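Local coordinates for protein aromatic amino acid aminotransferase I (Candida albicans WO-1, PDB 6HNU) that probably transfers the amino group of aromatic amino acids to 2-oxoglutarate, using pyridoxal 5'-phosphate as cofactor, at residues F209-C214 with I244-Y249; K238-I243 with E289-R294. All coordinates share one frame; numbering follows the deposited sequence.

Contact 1 of 2, residues F209-C214 with I244-Y249. With PLP (pyridoxal-5'-phosphate), chain I.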
ATOM      1  N   PHE B 209     -12.197   9.646 -17.895  1.00 16.94           N
ATOM      2  CA  PHE B 209     -10.835   9.657 -18.454  1.00 16.82           C
ATOM      3  C   PHE B 209     -10.624   8.490 -19.415  1.00 16.83           C
ATOM      4  O   PHE B 209     -11.430   7.520 -19.503  1.00 16.86           O
ATOM      5  CB  PHE B 209      -9.830   9.656 -17.293  1.00 17.30           C
ATOM      6  CG  PHE B 209      -9.839   8.470 -16.363  1.00 13.95           C
ATOM      7  CD1 PHE B 209      -9.372   7.220 -16.766  1.00 14.89           C
ATOM      8  CD2 PHE B 209     -10.209   8.626 -15.043  1.00 15.21           C
ATOM      9  CE1 PHE B 209      -9.369   6.151 -15.896  1.00 15.88           C
ATOM     10  CE2 PHE B 209     -10.167   7.558 -14.160  1.00 15.56           C
ATOM     11  CZ  PHE B 209      -9.733   6.321 -14.585  1.00 15.11           C
ATOM     12  N   LEU B 210      -9.471   8.563 -20.064  1.00 17.73           N
ATOM     13  CA  LEU B 210      -8.896   7.473 -20.873  1.00 16.48           C
ATOM     14  C   LEU B 210      -7.691   6.908 -20.133  1.00 16.94           C
ATOM     15  O   LEU B 210      -6.859   7.698 -19.667  1.00 16.42           O
ATOM     16  CB  LEU B 210      -8.503   7.999 -22.260  1.00 15.85           C
ATOM     17  CG  LEU B 210      -7.560   7.083 -23.044  1.00 15.76           C
ATOM     18  CD1 LEU B 210      -8.255   5.825 -23.507  1.00 17.44           C
ATOM     19  CD2 LEU B 210      -6.958   7.810 -24.236  1.00 16.30           C
ATOM     20  N   TYR B 211      -7.672   5.588 -19.981  1.00 16.73           N
ATOM     21  CA  TYR B 211      -6.582   4.811 -19.353  1.00 16.52           C
ATOM     22  C   TYR B 211      -5.760   4.237 -20.499  1.00 16.02           C
ATOM     23  O   TYR B 211      -6.304   3.459 -21.264  1.00 17.09           O
ATOM     24  CB  TYR B 211      -7.162   3.722 -18.427  1.00 15.58           C
ATOM     25  CG  TYR B 211      -6.163   2.702 -17.933  1.00 14.65           C
ATOM     26  CD1 TYR B 211      -5.174   3.051 -17.028  1.00 14.72           C
ATOM     27  CD2 TYR B 211      -6.180   1.397 -18.394  1.00 14.68           C
ATOM     28  CE1 TYR B 211      -4.223   2.149 -16.601  1.00 14.29           C
ATOM     29  CE2 TYR B 211      -5.245   0.462 -17.978  1.00 14.11           C
ATOM     30  CZ  TYR B 211      -4.252   0.849 -17.089  1.00 13.95           C
ATOM     31  OH  TYR B 211      -3.330  -0.061 -16.693  1.00 12.61           O
ATOM     32  N   THR B 212      -4.483   4.599 -20.591  1.00 15.38           N
ATOM     33  CA  THR B 212      -3.588   4.186 -21.680  1.00 14.64           C
ATOM     34  C   THR B 212      -2.260   3.701 -21.118  1.00 15.45           C
ATOM     35  O   THR B 212      -1.603   4.419 -20.354  1.00 14.23           O
ATOM     36  CB  THR B 212      -3.463   5.285 -22.752  1.00 15.32           C
ATOM     37  OG1 THR B 212      -2.584   4.809 -23.758  1.00 16.03           O
ATOM     38  CG2 THR B 212      -2.926   6.610 -22.255  1.00 16.03           C
ATOM     39  N   ILE B 213      -1.840   2.535 -21.570  1.00 14.34           N
ATOM     40  CA  ILE B 213      -0.440   2.081 -21.360  1.00 15.53           C
ATOM     41  C   ILE B 213       0.281   2.400 -22.660  1.00 15.25           C
ATOM     42  O   ILE B 213       0.454   1.494 -23.500  1.00 14.08           O
ATOM     43  CB  ILE B 213      -0.433   0.588 -20.993  1.00 15.27           C
ATOM     44  CG1 ILE B 213      -1.460   0.271 -19.906  1.00 16.27           C
ATOM     45  CG2 ILE B 213       0.959   0.153 -20.599  1.00 15.65           C
ATOM     46  CD1 ILE B 213      -1.904  -1.176 -19.846  1.00 17.68           C
ATOM     47  N   CYS B 214       0.679   3.662 -22.852  1.00 15.04           N
ATOM     48  CA  CYS B 214       0.889   4.156 -24.212  1.00 15.44           C
ATOM     49  C   CYS B 214       2.273   3.747 -24.729  1.00 15.14           C
ATOM     50  O   CYS B 214       2.441   3.799 -25.934  1.00 17.15           O
ATOM     51  CB  CYS B 214       0.603   5.640 -24.301  1.00 16.45           C
ATOM     52  SG  CYS B 214       1.378   6.632 -23.012  1.00 17.13           S
ATOM     53  N   ILE B 244      -5.004   9.132 -18.216  1.00 15.08           N
ATOM     54  CA  ILE B 244      -4.203   8.450 -17.191  1.00 15.19           C
ATOM     55  C   ILE B 244      -3.230   7.595 -17.980  1.00 14.35           C
ATOM     56  O   ILE B 244      -3.677   6.624 -18.609  1.00 13.70           O
ATOM     57  CB  ILE B 244      -5.087   7.623 -16.230  1.00 14.15           C
ATOM     58  CG1 ILE B 244      -6.300   8.377 -15.678  1.00 14.50           C
ATOM     59  CG2 ILE B 244      -4.230   6.991 -15.149  1.00 14.48           C
ATOM     60  CD1 ILE B 244      -6.017   9.683 -14.918  1.00 14.82           C
ATOM     61  N   GLU B 245      -1.957   7.946 -17.900  1.00 14.35           N
ATOM     62  CA  GLU B 245      -0.886   7.264 -18.645  1.00 15.55           C
ATOM     63  C   GLU B 245      -0.173   6.412 -17.591  1.00 15.96           C
ATOM     64  O   GLU B 245       0.568   6.917 -16.730  1.00 13.98           O
ATOM     65  CB  GLU B 245      -0.013   8.173 -19.542  1.00 14.34           C
ATOM     66  CG  GLU B 245       0.898   9.187 -18.852  1.00 15.44           C
ATOM     67  CD  GLU B 245       1.807   9.997 -19.771  1.00 15.73           C
ATOM     68  OE1 GLU B 245       1.976   9.599 -20.959  1.00 15.57           O
ATOM     69  OE2 GLU B 245       2.477  10.975 -19.259  1.00 15.13           O
ATOM     70  N   ASP B 246      -0.436   5.124 -17.678  1.00 15.46           N
ATOM     71  CA  ASP B 246       0.145   4.107 -16.798  1.00 15.51           C
ATOM     72  C   ASP B 246       1.391   3.604 -17.505  1.00 15.36           C
ATOM     73  O   ASP B 246       1.288   2.825 -18.457  1.00 14.08           O
ATOM     74  CB  ASP B 246      -0.891   3.045 -16.466  1.00 15.62           C
ATOM     75  CG  ASP B 246      -0.380   1.921 -15.620  1.00 15.69           C
ATOM     76  OD1 ASP B 246       0.789   2.017 -15.093  1.00 14.01           O
ATOM     77  OD2 ASP B 246      -1.159   0.942 -15.487  1.00 16.71           O
ATOM     78  N   GLU B 247       2.546   4.059 -17.049  1.00 15.60           N
ATOM     79  CA  GLU B 247       3.754   4.051 -17.894  1.00 15.87           C
ATOM     80  C   GLU B 247       4.901   3.358 -17.176  1.00 15.53           C
ATOM     81  O   GLU B 247       6.022   3.868 -17.175  1.00 17.74           O
ATOM     82  CB  GLU B 247       4.012   5.506 -18.271  1.00 16.69           C
ATOM     83  CG  GLU B 247       3.157   5.949 -19.430  1.00 17.02           C
ATOM     84  CD  GLU B 247       3.651   5.297 -20.719  1.00 16.85           C
ATOM     85  OE1 GLU B 247       4.417   5.964 -21.446  1.00 15.99           O
ATOM     86  OE2 GLU B 247       3.248   4.134 -21.012  1.00 16.89           O
ATOM     87  N   PRO B 248       4.725   2.112 -16.699  1.00 17.28           N
ATOM     88  CA  PRO B 248       5.844   1.394 -16.071  1.00 17.27           C
ATOM     89  C   PRO B 248       6.933   0.987 -17.087  1.00 17.04           C
ATOM     90  O   PRO B 248       8.074   0.747 -16.690  1.00 17.81           O
ATOM     91  CB  PRO B 248       5.172   0.187 -15.440  1.00 16.91           C
ATOM     92  CG  PRO B 248       3.992  -0.079 -16.384  1.00 17.21           C
ATOM     93  CD  PRO B 248       3.525   1.276 -16.864  1.00 16.15           C
ATOM     94  N   TYR B 249       6.614   0.973 -18.375  1.00 17.04           N
ATOM     95  CA  TYR B 249       7.541   0.464 -19.413  1.00 16.18           C
ATOM     96  C   TYR B 249       8.178   1.628 -20.182  1.00 17.74           C
ATOM     97  O   TYR B 249       8.841   1.373 -21.184  1.00 18.32           O
ATOM     98  CB  TYR B 249       6.801  -0.462 -20.385  1.00 16.72           C
ATOM     99  CG  TYR B 249       6.006  -1.584 -19.767  1.00 15.75           C
ATOM    100  CD1 TYR B 249       6.615  -2.599 -19.056  1.00 16.82           C
ATOM    101  CD2 TYR B 249       4.637  -1.632 -19.904  1.00 14.93           C
ATOM    102  CE1 TYR B 249       5.889  -3.643 -18.510  1.00 17.30           C
ATOM    103  CE2 TYR B 249       3.896  -2.675 -19.392  1.00 16.64           C
ATOM    104  CZ  TYR B 249       4.516  -3.682 -18.682  1.00 18.75           C
ATOM    105  OH  TYR B 249       3.816  -4.735 -18.152  1.00 20.69           O
TER
HETATM  106  N1  PLP I 502       0.483  -1.216 -14.951  1.00 25.81           N
HETATM  107  C2  PLP I 502       0.657  -1.991 -16.024  1.00 23.33           C
HETATM  108  C2A PLP I 502      -0.047  -1.633 -17.285  1.00 26.54           C
HETATM  109  C3  PLP I 502       1.474  -3.119 -15.979  1.00 24.00           C
HETATM  110  O3  PLP I 502       1.552  -3.907 -17.094  1.00 21.64           O
HETATM  111  C4  PLP I 502       2.110  -3.449 -14.765  1.00 25.89           C
HETATM  112  C4A PLP I 502       2.946  -4.646 -14.686  1.00 29.74           C
HETATM  113  C5  PLP I 502       1.947  -2.604 -13.659  1.00 23.78           C
HETATM  114  C6  PLP I 502       1.110  -1.525 -13.795  1.00 25.06           C
HETATM  115  C5A PLP I 502       2.539  -2.936 -12.311  1.00 24.67           C
HETATM  116  O4P PLP I 502       3.188  -1.773 -11.729  1.00 21.78           O
HETATM  117  P   PLP I 502       3.781  -1.736 -10.300  1.00 20.55           P
HETATM  118  O1P PLP I 502       4.442  -0.376 -10.303  1.00 19.56           O
HETATM  119  O2P PLP I 502       4.770  -2.931 -10.196  1.00 18.46           O
HETATM  120  O3P PLP I 502       2.624  -1.866  -9.312  1.00 19.83           O
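Tyr211 and Asp246 meet beside the cofactor: Tyr211 OH donates to Asp246 OD2 (2.7 Å), which accepts with its anti lone pair, the one away from OD1. The ring and carboxylate planes stand 42° apart, and OD2 lies in plane at the ring edge. The same oxygen sits 2.8 Å from PLP N1, while OD1 has a weak hydrogen bond from Asn141; an aspartate facing the pyridine nitrogen is a hallmark of this aminotransferase fold. With Asp246 CG trans to the main-chain N (chi1 177°), the carboxylate is carried toward that nitrogen. Farther round the cofactor ring, PLP O3 donates to Tyr249 OH over 2.6 Å.

Behind these groups lie parallel strands 209-212 and 242-246, the two strands of a beta-alpha-beta unit joined by helix 226-239 in the large domain of the enzyme; the axes of the short segments 209-212 and 244-246 are 12° apart. Ile244 N bonds Leu210 O at 2.8 Å, almost straight; Thr212 N then takes Ile244 O, and Asp246 N takes Thr212 O.

Packing completes the contact. Ile213 CG1 lies 3.5 Å from PLP C2A, the cofactor's methyl carbon, and Ile213 CG2 reaches the edge of the Tyr249 ring. Farther back, Ile244 CG1 lies over one face of Phe209, 3.6 Å from the ring centroid, a CH-pi contact.

Contact 2 of 2, residues K238-I243 with E289-R294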
ATOM      1  N   LYS B 238     -10.888  18.523 -26.087  1.00 24.10           N
ATOM      2  CA  LYS B 238     -12.131  18.925 -26.799  1.00 24.88           C
ATOM      3  C   LYS B 238     -13.319  18.374 -26.025  1.00 25.23           C
ATOM      4  O   LYS B 238     -14.328  19.082 -25.897  1.00 22.76           O
ATOM      5  CB  LYS B 238     -12.090  18.443 -28.256  1.00 26.00           C
ATOM      6  CG  LYS B 238     -13.382  18.566 -29.063  1.00 25.76           C
ATOM      7  CD  LYS B 238     -13.255  18.029 -30.487  1.00 26.53           C
ATOM      8  CE  LYS B 238     -14.505  18.227 -31.329  1.00 27.91           C
ATOM      9  NZ  LYS B 238     -14.350  17.627 -32.678  1.00 28.04           N
ATOM     10  N   TYR B 239     -13.222  17.158 -25.492  1.00 23.13           N
ATOM     11  CA  TYR B 239     -14.377  16.564 -24.792  1.00 20.62           C
ATOM     12  C   TYR B 239     -14.198  16.666 -23.272  1.00 20.69           C
ATOM     13  O   TYR B 239     -15.075  16.217 -22.564  1.00 21.66           O
ATOM     14  CB  TYR B 239     -14.602  15.145 -25.285  1.00 21.90           C
ATOM     15  CG  TYR B 239     -14.996  15.118 -26.728  1.00 21.13           C
ATOM     16  CD1 TYR B 239     -16.301  15.444 -27.096  1.00 22.01           C
ATOM     17  CD2 TYR B 239     -14.068  14.865 -27.718  1.00 20.12           C
ATOM     18  CE1 TYR B 239     -16.688  15.421 -28.422  1.00 22.17           C
ATOM     19  CE2 TYR B 239     -14.423  14.874 -29.055  1.00 22.37           C
ATOM     20  CZ  TYR B 239     -15.751  15.142 -29.407  1.00 22.35           C
ATOM     21  OH  TYR B 239     -16.121  15.155 -30.718  1.00 23.89           O
ATOM     22  N   ASP B 240     -13.096  17.252 -22.808  1.00 21.29           N
ATOM     23  CA  ASP B 240     -12.845  17.490 -21.358  1.00 21.91           C
ATOM     24  C   ASP B 240     -12.904  16.198 -20.537  1.00 18.94           C
ATOM     25  O   ASP B 240     -13.691  16.103 -19.602  1.00 18.79           O
ATOM     26  CB  ASP B 240     -13.801  18.551 -20.815  1.00 22.21           C
ATOM     27  CG  ASP B 240     -13.436  18.998 -19.415  1.00 22.19           C
ATOM     28  OD1 ASP B 240     -12.238  18.904 -19.063  1.00 20.01           O
ATOM     29  OD2 ASP B 240     -14.370  19.391 -18.679  1.00 23.27           O
ATOM     30  N   PHE B 241     -11.984  15.265 -20.790  1.00 18.23           N
ATOM     31  CA  PHE B 241     -11.742  14.092 -19.926  1.00 17.75           C
ATOM     32  C   PHE B 241     -10.233  14.070 -19.653  1.00 18.37           C
ATOM     33  O   PHE B 241      -9.471  14.715 -20.406  1.00 17.80           O
ATOM     34  CB  PHE B 241     -12.332  12.794 -20.498  1.00 18.92           C
ATOM     35  CG  PHE B 241     -11.837  12.376 -21.863  1.00 20.22           C
ATOM     36  CD1 PHE B 241     -10.602  11.757 -22.025  1.00 18.08           C
ATOM     37  CD2 PHE B 241     -12.617  12.574 -22.988  1.00 20.26           C
ATOM     38  CE1 PHE B 241     -10.148  11.429 -23.292  1.00 18.82           C
ATOM     39  CE2 PHE B 241     -12.181  12.197 -24.248  1.00 18.37           C
ATOM     40  CZ  PHE B 241     -10.953  11.613 -24.393  1.00 19.16           C
ATOM     41  N   LEU B 242      -9.821  13.390 -18.587  1.00 18.42           N
ATOM     42  CA  LEU B 242      -8.382  13.259 -18.244  1.00 18.12           C
ATOM     43  C   LEU B 242      -7.737  12.141 -19.052  1.00 17.19           C
ATOM     44  O   LEU B 242      -8.417  11.247 -19.579  1.00 16.24           O
ATOM     45  CB  LEU B 242      -8.211  12.973 -16.747  1.00 18.73           C
ATOM     46  CG  LEU B 242      -8.941  13.914 -15.800  1.00 20.27           C
ATOM     47  CD1 LEU B 242      -8.998  13.338 -14.415  1.00 23.34           C
ATOM     48  CD2 LEU B 242      -8.303  15.272 -15.792  1.00 22.58           C
ATOM     49  N   ILE B 243      -6.414  12.131 -19.078  1.00 15.53           N
ATOM     50  CA  ILE B 243      -5.679  10.968 -19.624  1.00 16.65           C
ATOM     51  C   ILE B 243      -4.847  10.422 -18.480  1.00 15.91           C
ATOM     52  O   ILE B 243      -4.078  11.204 -17.877  1.00 14.14           O
ATOM     53  CB  ILE B 243      -4.820  11.328 -20.853  1.00 17.04           C
ATOM     54  CG1 ILE B 243      -5.663  11.718 -22.065  1.00 18.29           C
ATOM     55  CG2 ILE B 243      -3.844  10.207 -21.177  1.00 16.42           C
ATOM     56  CD1 ILE B 243      -4.863  12.374 -23.170  1.00 19.25           C
ATOM     57  N   GLU B 289      -2.817  21.826 -20.530  1.00 21.67           N
ATOM     58  CA  GLU B 289      -4.055  22.066 -19.744  1.00 21.10           C
ATOM     59  C   GLU B 289      -3.994  21.415 -18.341  1.00 20.99           C
ATOM     60  O   GLU B 289      -4.864  21.743 -17.511  1.00 18.69           O
ATOM     61  CB  GLU B 289      -5.298  21.580 -20.492  1.00 23.92           C
ATOM     62  CG  GLU B 289      -5.493  22.245 -21.846  1.00 24.40           C
ATOM     63  CD  GLU B 289      -6.896  22.145 -22.418  1.00 26.93           C
ATOM     64  OE1 GLU B 289      -7.704  21.368 -21.896  1.00 22.83           O
ATOM     65  OE2 GLU B 289      -7.184  22.883 -23.377  1.00 27.00           O
ATOM     66  N   GLY B 290      -3.032  20.532 -18.044  1.00 19.62           N
ATOM     67  CA  GLY B 290      -2.995  19.845 -16.729  1.00 18.63           C
ATOM     68  C   GLY B 290      -4.074  18.773 -16.587  1.00 19.69           C
ATOM     69  O   GLY B 290      -4.480  18.502 -15.468  1.00 18.29           O
ATOM     70  N   ARG B 291      -4.487  18.118 -17.678  1.00 20.18           N
ATOM     71  CA  ARG B 291      -5.522  17.062 -17.611  1.00 18.07           C
ATOM     72  C   ARG B 291      -4.857  15.680 -17.731  1.00 16.72           C
ATOM     73  O   ARG B 291      -5.580  14.684 -18.014  1.00 15.80           O
ATOM     74  CB  ARG B 291      -6.577  17.368 -18.677  1.00 17.67           C
ATOM     75  CG  ARG B 291      -6.064  17.276 -20.117  1.00 18.28           C
ATOM     76  CD  ARG B 291      -7.182  17.310 -21.122  1.00 19.39           C
ATOM     77  NE  ARG B 291      -7.957  18.543 -21.003  1.00 20.08           N
ATOM     78  CZ  ARG B 291      -9.111  18.680 -20.345  1.00 19.97           C
ATOM     79  NH1 ARG B 291      -9.685  19.872 -20.293  1.00 22.49           N
ATOM     80  NH2 ARG B 291      -9.712  17.649 -19.783  1.00 21.45           N
ATOM     81  N   VAL B 292      -3.532  15.604 -17.597  1.00 15.92           N
ATOM     82  CA  VAL B 292      -2.827  14.285 -17.621  1.00 15.74           C
ATOM     83  C   VAL B 292      -2.418  13.924 -16.188  1.00 15.83           C
ATOM     84  O   VAL B 292      -1.849  14.791 -15.493  1.00 14.84           O
ATOM     85  CB  VAL B 292      -1.643  14.243 -18.597  1.00 15.35           C
ATOM     86  CG1 VAL B 292      -0.970  12.882 -18.619  1.00 16.21           C
ATOM     87  CG2 VAL B 292      -2.072  14.599 -19.993  1.00 15.12           C
ATOM     88  N   VAL B 293      -2.637  12.663 -15.810  1.00 16.50           N
ATOM     89  CA  VAL B 293      -2.016  12.057 -14.611  1.00 14.90           C
ATOM     90  C   VAL B 293      -1.144  10.915 -15.098  1.00 14.81           C
ATOM     91  O   VAL B 293      -1.655  10.040 -15.817  1.00 13.46           O
ATOM     92  CB  VAL B 293      -3.047  11.653 -13.554  1.00 15.69           C
ATOM     93  CG1 VAL B 293      -2.383  11.151 -12.284  1.00 14.86           C
ATOM     94  CG2 VAL B 293      -3.966  12.810 -13.218  1.00 17.12           C
ATOM     95  N   ARG B 294       0.118  10.955 -14.721  1.00 14.30           N
ATOM     96  CA  ARG B 294       1.103   9.898 -15.068  1.00 15.02           C
ATOM     97  C   ARG B 294       1.370   9.011 -13.849  1.00 15.05           C
ATOM     98  O   ARG B 294       1.624   9.527 -12.734  1.00 14.99           O
ATOM     99  CB  ARG B 294       2.387  10.525 -15.611  1.00 14.60           C
ATOM    100  CG  ARG B 294       3.492   9.525 -15.922  1.00 14.71           C
ATOM    101  CD  ARG B 294       4.758  10.223 -16.372  1.00 15.06           C
ATOM    102  NE  ARG B 294       5.736   9.315 -16.933  1.00 15.06           N
ATOM    103  CZ  ARG B 294       5.835   8.970 -18.212  1.00 15.15           C
ATOM    104  NH1 ARG B 294       4.960   9.398 -19.080  1.00 16.75           N
ATOM    105  NH2 ARG B 294       6.766   8.119 -18.600  1.00 15.45           N
TER
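Ile243 and Val292 pair in parallel register, Ile243 N bonding Arg291 O and Val293 N bonding Ile243 O, each at 2.9 Å, which places strand 292-297 beside strand 242-246 in the central mixed sheet of the aminotransferase fold. The chain reaches this pairing directly from helix 226-239, and Asp240, with positive phi, makes the turn out of the helix.

Arg291 spans that turn. Its chain leaves with CG between the backbone N and the carbonyl carbon (chi1 65°) and bends again at chi3, which carries the guanidinium back along the incoming segment to Asp240. NH1 and NH2 both grip Asp240 OD1, Arg291 NH2 at 2.9 Å on its anti lone pair, with the carboxylate almost perpendicular to the guanidinium. On the adjacent edge, NE and NH1 grip Glu289 OE1 side-on, so a three-residue salt-bridge network fixes the rotation of the guanidinium; two carboxylates flank this one group and would probably favour its charged form. The other Asp240 oxygen, OD2, is hydrogen-bonded to His14.

Apolar contacts flank the strand bonds. Leu242 CD2 lies 4.0 Å from Arg291 CB, and Ile243 CB approaches Val292 CG2 on the sheet face covered by Phe283. Arg291 NH2 also donates to Phe241 O at 3.0 Å, coming from above the carbonyl plane, 66° out of it, and missing the oxygen's lone pairs.

Contacts 1 and 2 have centres 12 Å apart and share strand 242-246, which lies between strands 209-212 and 292-297 in the same mixed sheet. Along the chain the segments alternate: 209-214, then 238-243, which takes in the end of helix 226-239 and the start of strand 242-246, then 244-249, and lastly 289-294. The middle strand thus enters beside 289-294 at the salt-bridged turn and runs on to the cofactor. The contacts also touch directly, through a probable hydrogen bond from Leu210 N to Leu242 O and a salt bridge between Glu245 and Arg294. Contact 1 supplies part of the pyridoxal phosphate pocket, whereas contact 2 joins the start of the same strand to strand 292-297, farther from the cofactor.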